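Local coordinates for microcin B17-processing protein McbD (Escherichia coli str. K-12 substr. MG1655, PDB 6GRH) that is necessary to process the inactive microcin B17 precursor into the active peptide, as a YcaO-family protein that assembles with McbC, at residues Ile191-Leu205 against Lys252-Tyr266. The protein carries 1 engineered substitution. Numbering follows the deposited sequence.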
ATOM      1  N   ILE E 191     -48.201  -2.595  -7.267  1.00 46.69           N
ATOM      2  CA  ILE E 191     -47.626  -1.330  -7.741  1.00 46.42           C
ATOM      3  C   ILE E 191     -46.159  -1.491  -8.104  1.00 46.68           C
ATOM      4  O   ILE E 191     -45.423  -2.162  -7.384  1.00 45.13           O
ATOM      5  CB  ILE E 191     -47.771  -0.203  -6.674  1.00 45.88           C
ATOM      6  CG1 ILE E 191     -47.445   1.177  -7.253  1.00 45.97           C
ATOM      7  CG2 ILE E 191     -46.904  -0.449  -5.425  1.00 45.28           C
ATOM      8  CD1 ILE E 191     -48.505   1.706  -8.199  1.00 46.36           C
ATOM      9  N   VAL E 192     -45.753  -0.886  -9.224  1.00 48.08           N
ATOM     10  CA  VAL E 192     -44.335  -0.811  -9.620  1.00 48.60           C
ATOM     11  C   VAL E 192     -43.907   0.653  -9.520  1.00 48.06           C
ATOM     12  O   VAL E 192     -44.561   1.518 -10.112  1.00 48.12           O
ATOM     13  CB  VAL E 192     -44.105  -1.347 -11.058  1.00 50.30           C
ATOM     14  CG1 VAL E 192     -42.666  -1.093 -11.514  1.00 50.29           C
ATOM     15  CG2 VAL E 192     -44.429  -2.833 -11.121  1.00 50.93           C
ATOM     16  N   THR E 193     -42.829   0.923  -8.766  1.00 46.17           N
ATOM     17  CA  THR E 193     -42.352   2.294  -8.556  1.00 45.32           C
ATOM     18  C   THR E 193     -41.271   2.760  -9.538  1.00 46.61           C
ATOM     19  O   THR E 193     -41.045   3.959  -9.651  1.00 48.34           O
ATOM     20  CB  THR E 193     -41.825   2.517  -7.119  1.00 44.16           C
ATOM     21  OG1 THR E 193     -40.550   1.863  -6.931  1.00 42.59           O
ATOM     22  CG2 THR E 193     -42.850   2.047  -6.066  1.00 43.42           C
ATOM     23  N   GLY E 194     -40.568   1.840 -10.203  1.00 46.83           N
ATOM     24  CA  GLY E 194     -39.376   2.199 -10.982  1.00 46.75           C
ATOM     25  C   GLY E 194     -38.102   2.414 -10.174  1.00 46.18           C
ATOM     26  O   GLY E 194     -37.023   2.520 -10.746  1.00 47.32           O
ATOM     27  N   ILE E 195     -38.186   2.454  -8.846  1.00 45.43           N
ATOM     28  CA  ILE E 195     -37.005   2.649  -8.027  1.00 44.53           C
ATOM     29  C   ILE E 195     -36.528   1.257  -7.613  1.00 44.29           C
ATOM     30  O   ILE E 195     -37.258   0.538  -6.918  1.00 43.80           O
ATOM     31  CB  ILE E 195     -37.308   3.537  -6.818  1.00 44.58           C
ATOM     32  CG1 ILE E 195     -37.845   4.903  -7.297  1.00 45.11           C
ATOM     33  CG2 ILE E 195     -36.051   3.678  -5.960  1.00 44.07           C
ATOM     34  CD1 ILE E 195     -38.189   5.874  -6.189  1.00 44.97           C
ATOM     35  N   ASN E 196     -35.319   0.888  -8.047  1.00 43.56           N
ATOM     36  CA  ASN E 196     -34.842  -0.495  -7.962  1.00 43.93           C
ATOM     37  C   ASN E 196     -34.917  -1.093  -6.543  1.00 40.92           C
ATOM     38  O   ASN E 196     -35.410  -2.206  -6.389  1.00 40.11           O
ATOM     39  CB  ASN E 196     -33.407  -0.646  -8.526  1.00 46.28           C
ATOM     40  CG  ASN E 196     -33.388  -0.817 -10.042  1.00 48.86           C
ATOM     41  OD1 ASN E 196     -34.389  -0.599 -10.722  1.00 51.34           O
ATOM     42  ND2 ASN E 196     -32.255  -1.239 -10.570  1.00 51.90           N
ATOM     43  N   HIS E 197     -34.492  -0.356  -5.531  1.00 39.21           N
ATOM     44  CA  HIS E 197     -34.475  -0.929  -4.178  1.00 38.96           C
ATOM     45  C   HIS E 197     -35.868  -1.084  -3.569  1.00 38.32           C
ATOM     46  O   HIS E 197     -36.079  -1.984  -2.761  1.00 36.79           O
ATOM     47  CB  HIS E 197     -33.473  -0.253  -3.233  1.00 39.69           C
ATOM     48  CG  HIS E 197     -33.837   1.135  -2.798  1.00 41.52           C
ATOM     49  ND1 HIS E 197     -33.588   2.253  -3.572  1.00 43.93           N
ATOM     50  CD2 HIS E 197     -34.378   1.593  -1.644  1.00 41.42           C
ATOM     51  CE1 HIS E 197     -33.975   3.335  -2.915  1.00 43.60           C
ATOM     52  NE2 HIS E 197     -34.463   2.961  -1.745  1.00 41.92           N
ATOM     53  N   ILE E 198     -36.827  -0.278  -4.032  1.00 37.62           N
ATOM     54  CA  ILE E 198     -38.199  -0.349  -3.531  1.00 37.65           C
ATOM     55  C   ILE E 198     -38.883  -1.559  -4.149  1.00 38.02           C
ATOM     56  O   ILE E 198     -39.517  -2.354  -3.453  1.00 37.08           O
ATOM     57  CB  ILE E 198     -38.974   0.956  -3.841  1.00 38.07           C
ATOM     58  CG1 ILE E 198     -38.244   2.163  -3.241  1.00 37.50           C
ATOM     59  CG2 ILE E 198     -40.418   0.878  -3.354  1.00 38.31           C
ATOM     60  CD1 ILE E 198     -37.984   2.088  -1.750  1.00 37.16           C
ATOM     61  N   ASP E 199     -38.727  -1.710  -5.454  1.00 39.15           N
ATOM     62  CA  ASP E 199     -39.297  -2.844  -6.177  1.00 40.88           C
ATOM     63  C   ASP E 199     -38.707  -4.183  -5.748  1.00 40.24           C
ATOM     64  O   ASP E 199     -39.408  -5.171  -5.697  1.00 40.13           O
ATOM     65  CB  ASP E 199     -39.146  -2.627  -7.685  1.00 42.84           C
ATOM     66  CG  ASP E 199     -39.958  -1.419  -8.179  1.00 44.54           C
ATOM     67  OD1 ASP E 199     -40.950  -1.042  -7.512  1.00 46.05           O
ATOM     68  OD2 ASP E 199     -39.600  -0.824  -9.210  1.00 45.56           O
ATOM     69  N   GLU E 200     -37.421  -4.194  -5.427  1.00 40.59           N
ATOM     70  CA  GLU E 200     -36.755  -5.379  -4.875  1.00 41.85           C
ATOM     71  C   GLU E 200     -37.418  -5.828  -3.547  1.00 40.06           C
ATOM     72  O   GLU E 200     -37.729  -7.009  -3.373  1.00 40.45           O
ATOM     73  CB  GLU E 200     -35.276  -5.071  -4.653  1.00 43.27           C
ATOM     74  CG  GLU E 200     -34.396  -6.277  -4.395  1.00 45.27           C
ATOM     75  CD  GLU E 200     -33.773  -6.868  -5.647  1.00 47.48           C
ATOM     76  OE1 GLU E 200     -34.157  -6.518  -6.797  1.00 50.60           O
ATOM     77  OE2 GLU E 200     -32.890  -7.726  -5.460  1.00 49.89           O
ATOM     78  N   ILE E 201     -37.638  -4.879  -2.632  1.00 37.57           N
ATOM     79  CA  ILE E 201     -38.344  -5.166  -1.377  1.00 36.68           C
ATOM     80  C   ILE E 201     -39.777  -5.625  -1.659  1.00 36.88           C
ATOM     81  O   ILE E 201     -40.199  -6.656  -1.155  1.00 37.07           O
ATOM     82  CB  ILE E 201     -38.366  -3.956  -0.402  1.00 35.51           C
ATOM     83  CG1 ILE E 201     -36.957  -3.602   0.058  1.00 34.93           C
ATOM     84  CG2 ILE E 201     -39.259  -4.235   0.813  1.00 34.94           C
ATOM     85  CD1 ILE E 201     -36.848  -2.179   0.565  1.00 34.81           C
ATOM     86  N   LEU E 202     -40.522  -4.887  -2.477  1.00 37.22           N
ATOM     87  CA  LEU E 202     -41.915  -5.260  -2.731  1.00 37.76           C
ATOM     88  C   LEU E 202     -42.019  -6.667  -3.331  1.00 38.21           C
ATOM     89  O   LEU E 202     -42.852  -7.462  -2.888  1.00 37.86           O
ATOM     90  CB  LEU E 202     -42.642  -4.225  -3.614  1.00 38.92           C
ATOM     91  CG  LEU E 202     -42.877  -2.870  -2.932  1.00 38.62           C
ATOM     92  CD1 LEU E 202     -43.204  -1.811  -3.972  1.00 39.33           C
ATOM     93  CD2 LEU E 202     -43.979  -2.951  -1.886  1.00 39.00           C
ATOM     94  N   LEU E 203     -41.158  -6.993  -4.304  1.00 38.44           N
ATOM     95  CA  LEU E 203     -41.188  -8.333  -4.908  1.00 39.61           C
ATOM     96  C   LEU E 203     -40.883  -9.436  -3.866  1.00 38.96           C
ATOM     97  O   LEU E 203     -41.557 -10.454  -3.808  1.00 39.21           O
ATOM     98  CB  LEU E 203     -40.202  -8.424  -6.079  1.00 40.50           C
ATOM     99  CG  LEU E 203     -40.361  -9.671  -6.951  1.00 42.57           C
ATOM    100  CD1 LEU E 203     -41.734  -9.724  -7.585  1.00 43.56           C
ATOM    101  CD2 LEU E 203     -39.280  -9.720  -8.025  1.00 43.50           C
ATOM    102  N   ALA E 204     -39.860  -9.211  -3.053  1.00 37.81           N
ATOM    103  CA  ALA E 204     -39.493 -10.169  -2.015  1.00 37.67           C
ATOM    104  C   ALA E 204     -40.649 -10.392  -1.029  1.00 38.09           C
ATOM    105  O   ALA E 204     -40.960 -11.539  -0.698  1.00 38.14           O
ATOM    106  CB  ALA E 204     -38.246  -9.705  -1.287  1.00 36.62           C
ATOM    107  N   LEU E 205     -41.303  -9.304  -0.606  1.00 37.77           N
ATOM    108  CA  LEU E 205     -42.453  -9.398   0.316  1.00 38.10           C
ATOM    109  C   LEU E 205     -43.620 -10.150  -0.309  1.00 39.51           C
ATOM    110  O   LEU E 205     -44.227 -10.999   0.345  1.00 39.87           O
ATOM    111  CB  LEU E 205     -42.914  -8.020   0.795  1.00 37.45           C
ATOM    112  CG  LEU E 205     -41.918  -7.208   1.634  1.00 36.44           C
ATOM    113  CD1 LEU E 205     -42.487  -5.822   1.914  1.00 35.91           C
ATOM    114  CD2 LEU E 205     -41.585  -7.921   2.934  1.00 36.94           C
ATOM    115  N   LYS E 252     -45.593   9.245  -4.101  1.00 39.44           N
ATOM    116  CA  LYS E 252     -44.516   8.310  -4.429  1.00 40.17           C
ATOM    117  C   LYS E 252     -43.426   8.262  -3.344  1.00 38.62           C
ATOM    118  O   LYS E 252     -43.017   7.181  -2.937  1.00 37.72           O
ATOM    119  CB  LYS E 252     -43.896   8.647  -5.778  1.00 42.35           C
ATOM    120  CG  LYS E 252     -42.715   7.769  -6.135  1.00 43.57           C
ATOM    121  CD  LYS E 252     -42.032   8.285  -7.391  1.00 45.55           C
ATOM    122  CE  LYS E 252     -42.537   7.570  -8.610  1.00 48.03           C
ATOM    123  NZ  LYS E 252     -41.886   6.235  -8.714  1.00 48.95           N
ATOM    124  N   LYS E 253     -42.967   9.439  -2.908  1.00 37.95           N
ATOM    125  CA  LYS E 253     -41.965   9.557  -1.882  1.00 37.44           C
ATOM    126  C   LYS E 253     -42.447   8.902  -0.601  1.00 35.42           C
ATOM    127  O   LYS E 253     -41.709   8.154   0.010  1.00 33.18           O
ATOM    128  CB  LYS E 253     -41.605  11.024  -1.627  1.00 39.67           C
ATOM    129  CG  LYS E 253     -40.605  11.203  -0.502  1.00 41.50           C
ATOM    130  CD  LYS E 253     -39.758  12.468  -0.595  1.00 44.05           C
ATOM    131  CE  LYS E 253     -38.831  12.540   0.629  1.00 45.30           C
ATOM    132  NZ  LYS E 253     -37.839  13.658   0.557  1.00 46.79           N
ATOM    133  N   ALA E 254     -43.696   9.171  -0.203  1.00 33.92           N
ATOM    134  CA  ALA E 254     -44.232   8.578   1.030  1.00 33.14           C
ATOM    135  C   ALA E 254     -44.263   7.054   0.916  1.00 32.46           C
ATOM    136  O   ALA E 254     -43.858   6.352   1.845  1.00 31.43           O
ATOM    137  CB  ALA E 254     -45.616   9.131   1.347  1.00 33.85           C
ATOM    138  N   LEU E 255     -44.696   6.544  -0.232  1.00 33.17           N
ATOM    139  CA  LEU E 255     -44.762   5.093  -0.438  1.00 34.13           C
ATOM    140  C   LEU E 255     -43.368   4.478  -0.378  1.00 33.94           C
ATOM    141  O   LEU E 255     -43.175   3.456   0.278  1.00 33.15           O
ATOM    142  CB  LEU E 255     -45.446   4.722  -1.760  1.00 35.44           C
ATOM    143  CG  LEU E 255     -45.428   3.245  -2.195  1.00 36.50           C
ATOM    144  CD1 LEU E 255     -45.801   2.321  -1.045  1.00 36.92           C
ATOM    145  CD2 LEU E 255     -46.385   3.014  -3.356  1.00 38.61           C
ATOM    146  N   CYS E 256     -42.400   5.104  -1.054  1.00 34.54           N
ATOM    147  CA  CYS E 256     -41.032   4.584  -1.056  1.00 34.95           C
ATOM    148  C   CYS E 256     -40.432   4.556   0.339  1.00 33.45           C
ATOM    149  O   CYS E 256     -39.951   3.508   0.760  1.00 32.21           O
ATOM    150  CB  CYS E 256     -40.138   5.323  -2.072  1.00 36.32           C
ATOM    151  SG  CYS E 256     -40.713   5.052  -3.773  1.00 41.11           S
ATOM    152  N   LYS E 257     -40.523   5.665   1.076  1.00 32.65           N
ATOM    153  CA  LYS E 257     -40.054   5.684   2.457  1.00 32.69           C
ATOM    154  C   LYS E 257     -40.781   4.628   3.319  1.00 31.52           C
ATOM    155  O   LYS E 257     -40.158   3.916   4.087  1.00 30.04           O
ATOM    156  CB  LYS E 257     -40.183   7.086   3.087  1.00 33.81           C
ATOM    157  CG  LYS E 257     -39.308   8.169   2.428  1.00 35.30           C
ATOM    158  CD  LYS E 257     -38.738   9.171   3.458  1.00 36.59           C
ATOM    159  N   SER E 258     -42.093   4.510   3.159  1.00 30.91           N
ATOM    160  CA  SER E 258     -42.877   3.523   3.927  1.00 31.12           C
ATOM    161  C   SER E 258     -42.394   2.071   3.724  1.00 30.47           C
ATOM    162  O   SER E 258     -42.258   1.304   4.684  1.00 29.62           O
ATOM    163  CB  SER E 258     -44.354   3.630   3.571  1.00 31.65           C
ATOM    164  OG  SER E 258     -45.106   2.735   4.344  1.00 32.60           O
ATOM    165  N   VAL E 259     -42.127   1.722   2.473  1.00 30.29           N
ATOM    166  CA  VAL E 259     -41.620   0.397   2.134  1.00 31.06           C
ATOM    167  C   VAL E 259     -40.266   0.127   2.829  1.00 30.81           C
ATOM    168  O   VAL E 259     -40.051  -0.959   3.380  1.00 29.95           O
ATOM    169  CB  VAL E 259     -41.536   0.222   0.607  1.00 31.76           C
ATOM    170  CG1 VAL E 259     -40.757  -1.021   0.186  1.00 32.18           C
ATOM    171  CG2 VAL E 259     -42.934   0.168   0.045  1.00 32.68           C
ATOM    172  N   VAL E 260     -39.389   1.128   2.830  1.00 30.86           N
ATOM    173  CA  VAL E 260     -38.057   0.976   3.436  1.00 30.98           C
ATOM    174  C   VAL E 260     -38.172   0.926   4.966  1.00 31.24           C
ATOM    175  O   VAL E 260     -37.422   0.190   5.623  1.00 30.75           O
ATOM    176  CB  VAL E 260     -37.077   2.079   2.982  1.00 30.88           C
ATOM    177  CG1 VAL E 260     -35.747   1.943   3.701  1.00 31.57           C
ATOM    178  CG2 VAL E 260     -36.842   1.990   1.491  1.00 31.59           C
ATOM    179  N   GLU E 261     -39.092   1.701   5.535  1.00 31.97           N
ATOM    180  CA  GLU E 261     -39.390   1.598   6.974  1.00 32.74           C
ATOM    181  C   GLU E 261     -39.866   0.188   7.334  1.00 31.81           C
ATOM    182  O   GLU E 261     -39.414  -0.373   8.323  1.00 31.11           O
ATOM    183  CB  GLU E 261     -40.439   2.624   7.402  1.00 35.33           C
ATOM    184  CG  GLU E 261     -39.952   4.071   7.372  1.00 37.21           C
ATOM    185  CD  GLU E 261     -39.179   4.488   8.614  1.00 39.34           C
ATOM    186  OE1 GLU E 261     -39.403   3.914   9.713  1.00 43.69           O
ATOM    187  OE2 GLU E 261     -38.355   5.417   8.499  1.00 41.26           O
ATOM    188  N   LEU E 262     -40.744  -0.390   6.524  1.00 30.92           N
ATOM    189  CA  LEU E 262     -41.152  -1.775   6.737  1.00 31.61           C
ATOM    190  C   LEU E 262     -39.955  -2.744   6.694  1.00 31.88           C
ATOM    191  O   LEU E 262     -39.760  -3.526   7.606  1.00 31.22           O
ATOM    192  CB  LEU E 262     -42.240  -2.187   5.745  1.00 32.27           C
ATOM    193  CG  LEU E 262     -42.944  -3.526   6.010  1.00 33.33           C
ATOM    194  CD1 LEU E 262     -44.352  -3.560   5.401  1.00 34.37           C
ATOM    195  CD2 LEU E 262     -42.116  -4.717   5.517  1.00 33.58           C
ATOM    196  N   TRP E 263     -39.163  -2.680   5.631  1.00 32.01           N
ATOM    197  CA  TRP E 263     -37.985  -3.531   5.511  1.00 32.53           C
ATOM    198  C   TRP E 263     -37.047  -3.403   6.723  1.00 32.25           C
ATOM    199  O   TRP E 263     -36.562  -4.400   7.262  1.00 31.46           O
ATOM    200  CB  TRP E 263     -37.222  -3.199   4.236  1.00 32.77           C
ATOM    201  CG  TRP E 263     -36.030  -4.059   4.079  1.00 33.51           C
ATOM    202  CD1 TRP E 263     -36.000  -5.331   3.631  1.00 34.65           C
ATOM    203  CD2 TRP E 263     -34.700  -3.714   4.429  1.00 33.28           C
ATOM    204  NE1 TRP E 263     -34.706  -5.810   3.668  1.00 35.28           N
ATOM    205  CE2 TRP E 263     -33.891  -4.831   4.151  1.00 33.88           C
ATOM    206  CE3 TRP E 263     -34.113  -2.563   4.959  1.00 33.36           C
ATOM    207  CZ2 TRP E 263     -32.509  -4.836   4.361  1.00 34.77           C
ATOM    208  CZ3 TRP E 263     -32.729  -2.557   5.181  1.00 33.66           C
ATOM    209  CH2 TRP E 263     -31.942  -3.691   4.879  1.00 34.43           C
ATOM    210  N   GLN E 264     -36.805  -2.168   7.144  1.00 32.62           N
ATOM    211  CA  GLN E 264     -36.017  -1.921   8.337  1.00 33.18           C
ATOM    212  C   GLN E 264     -36.568  -2.638   9.574  1.00 32.33           C
ATOM    213  O   GLN E 264     -35.817  -3.306  10.277  1.00 31.40           O
ATOM    214  CB  GLN E 264     -35.869  -0.413   8.591  1.00 35.13           C
ATOM    215  CG  GLN E 264     -34.892  -0.153   9.727  1.00 37.46           C
ATOM    216  CD  GLN E 264     -34.612   1.312  10.017  1.00 39.52           C
ATOM    217  OE1 GLN E 264     -33.524   1.641  10.488  1.00 44.31           O
ATOM    218  NE2 GLN E 264     -35.587   2.182   9.787  1.00 41.77           N
ATOM    219  N   SER E 265     -37.871  -2.531   9.846  1.00 32.29           N
ATOM    220  CA  SER E 265     -38.439  -3.211  11.022  1.00 32.62           C
ATOM    221  C   SER E 265     -38.423  -4.702  10.835  1.00 31.73           C
ATOM    222  O   SER E 265     -38.164  -5.419  11.757  1.00 31.04           O
ATOM    223  CB  SER E 265     -39.872  -2.764  11.292  1.00 33.95           C
ATOM    224  OG  SER E 265     -39.863  -1.383  11.590  1.00 35.73           O
ATOM    225  N   TYR E 266     -38.711  -5.157   9.622  1.00 31.18           N
ATOM    226  CA  TYR E 266     -38.691  -6.588   9.296  1.00 31.31           C
ATOM    227  C   TYR E 266     -37.312  -7.179   9.575  1.00 31.62           C
ATOM    228  O   TYR E 266     -37.199  -8.199  10.272  1.00 32.09           O
ATOM    229  CB  TYR E 266     -39.031  -6.751   7.821  1.00 31.27           C
ATOM    230  CG  TYR E 266     -39.115  -8.146   7.273  1.00 31.61           C
ATOM    231  CD1 TYR E 266     -37.973  -8.913   7.060  1.00 31.66           C
ATOM    232  CD2 TYR E 266     -40.328  -8.664   6.873  1.00 32.19           C
ATOM    233  CE1 TYR E 266     -38.052 -10.192   6.528  1.00 32.55           C
ATOM    234  CE2 TYR E 266     -40.421  -9.933   6.329  1.00 33.22           C
ATOM    235  CZ  TYR E 266     -39.278 -10.691   6.159  1.00 33.24           C
ATOM    236  OH  TYR E 266     -39.354 -11.935   5.612  1.00 34.47           O
TER
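Val259 meets three side chains of helix 196-205: its CG1 lies 3.6 Å from Ile201 CG2 and also touches Ile198 CG2, while its CG2 reaches Leu202 CD2 at 3.8 Å. Ile198 spreads its branches over the neighbouring turn. With CG1 beside its own backbone N (chi1 -57°) and a second bend at chi2, CG1 rests on Cys256 SG and CD1 lies against both Cys256 O and Val260 CG2; Ile198 CD1 and Val260 CG2 are 3.4 Å apart, tighter than usual van der Waals contact. Val260 CG2 also meets the edge of the His197 ring, near its plane, and Ile198 CG1 lies over a face of the same ring. Further along, Ile201 CD1 packs 3.8 Å from Trp263 CB, and Leu205 sets CD1 against Leu262 CD2 and CD2 against Tyr266 CE2. At the other end Ile195 CD1 touches Cys256 SG at 3.6 Å, and the Lys252 chain, bent at chi3 and chi4, brings NZ within 2.6 Å of Thr193 O.

Behind this layer, Asp199 OD1 accepts from both Thr193 N and Thr193 OG1, the hydroxyl arriving 49° out of the carboxylate plane; Thr193 OG1 in turn takes Ile195 N in an ST turn. The helix axes cross at 54°, 9.7 Å apart. Both helices pack on the mixed sheet of the YcaO region, Leu202 and Leu205 on Ile211, Val259 and Leu262 on Thr228. Phe66 of the McbC chain stacks on Tyr266, whose OH hydrogen-bonds to Gly65 O of that chain. Apolar groups, chiefly branched aliphatics with the Cys256 sulfur and aromatics, thus join the helices, while the carboxylate ties down the loop before the first.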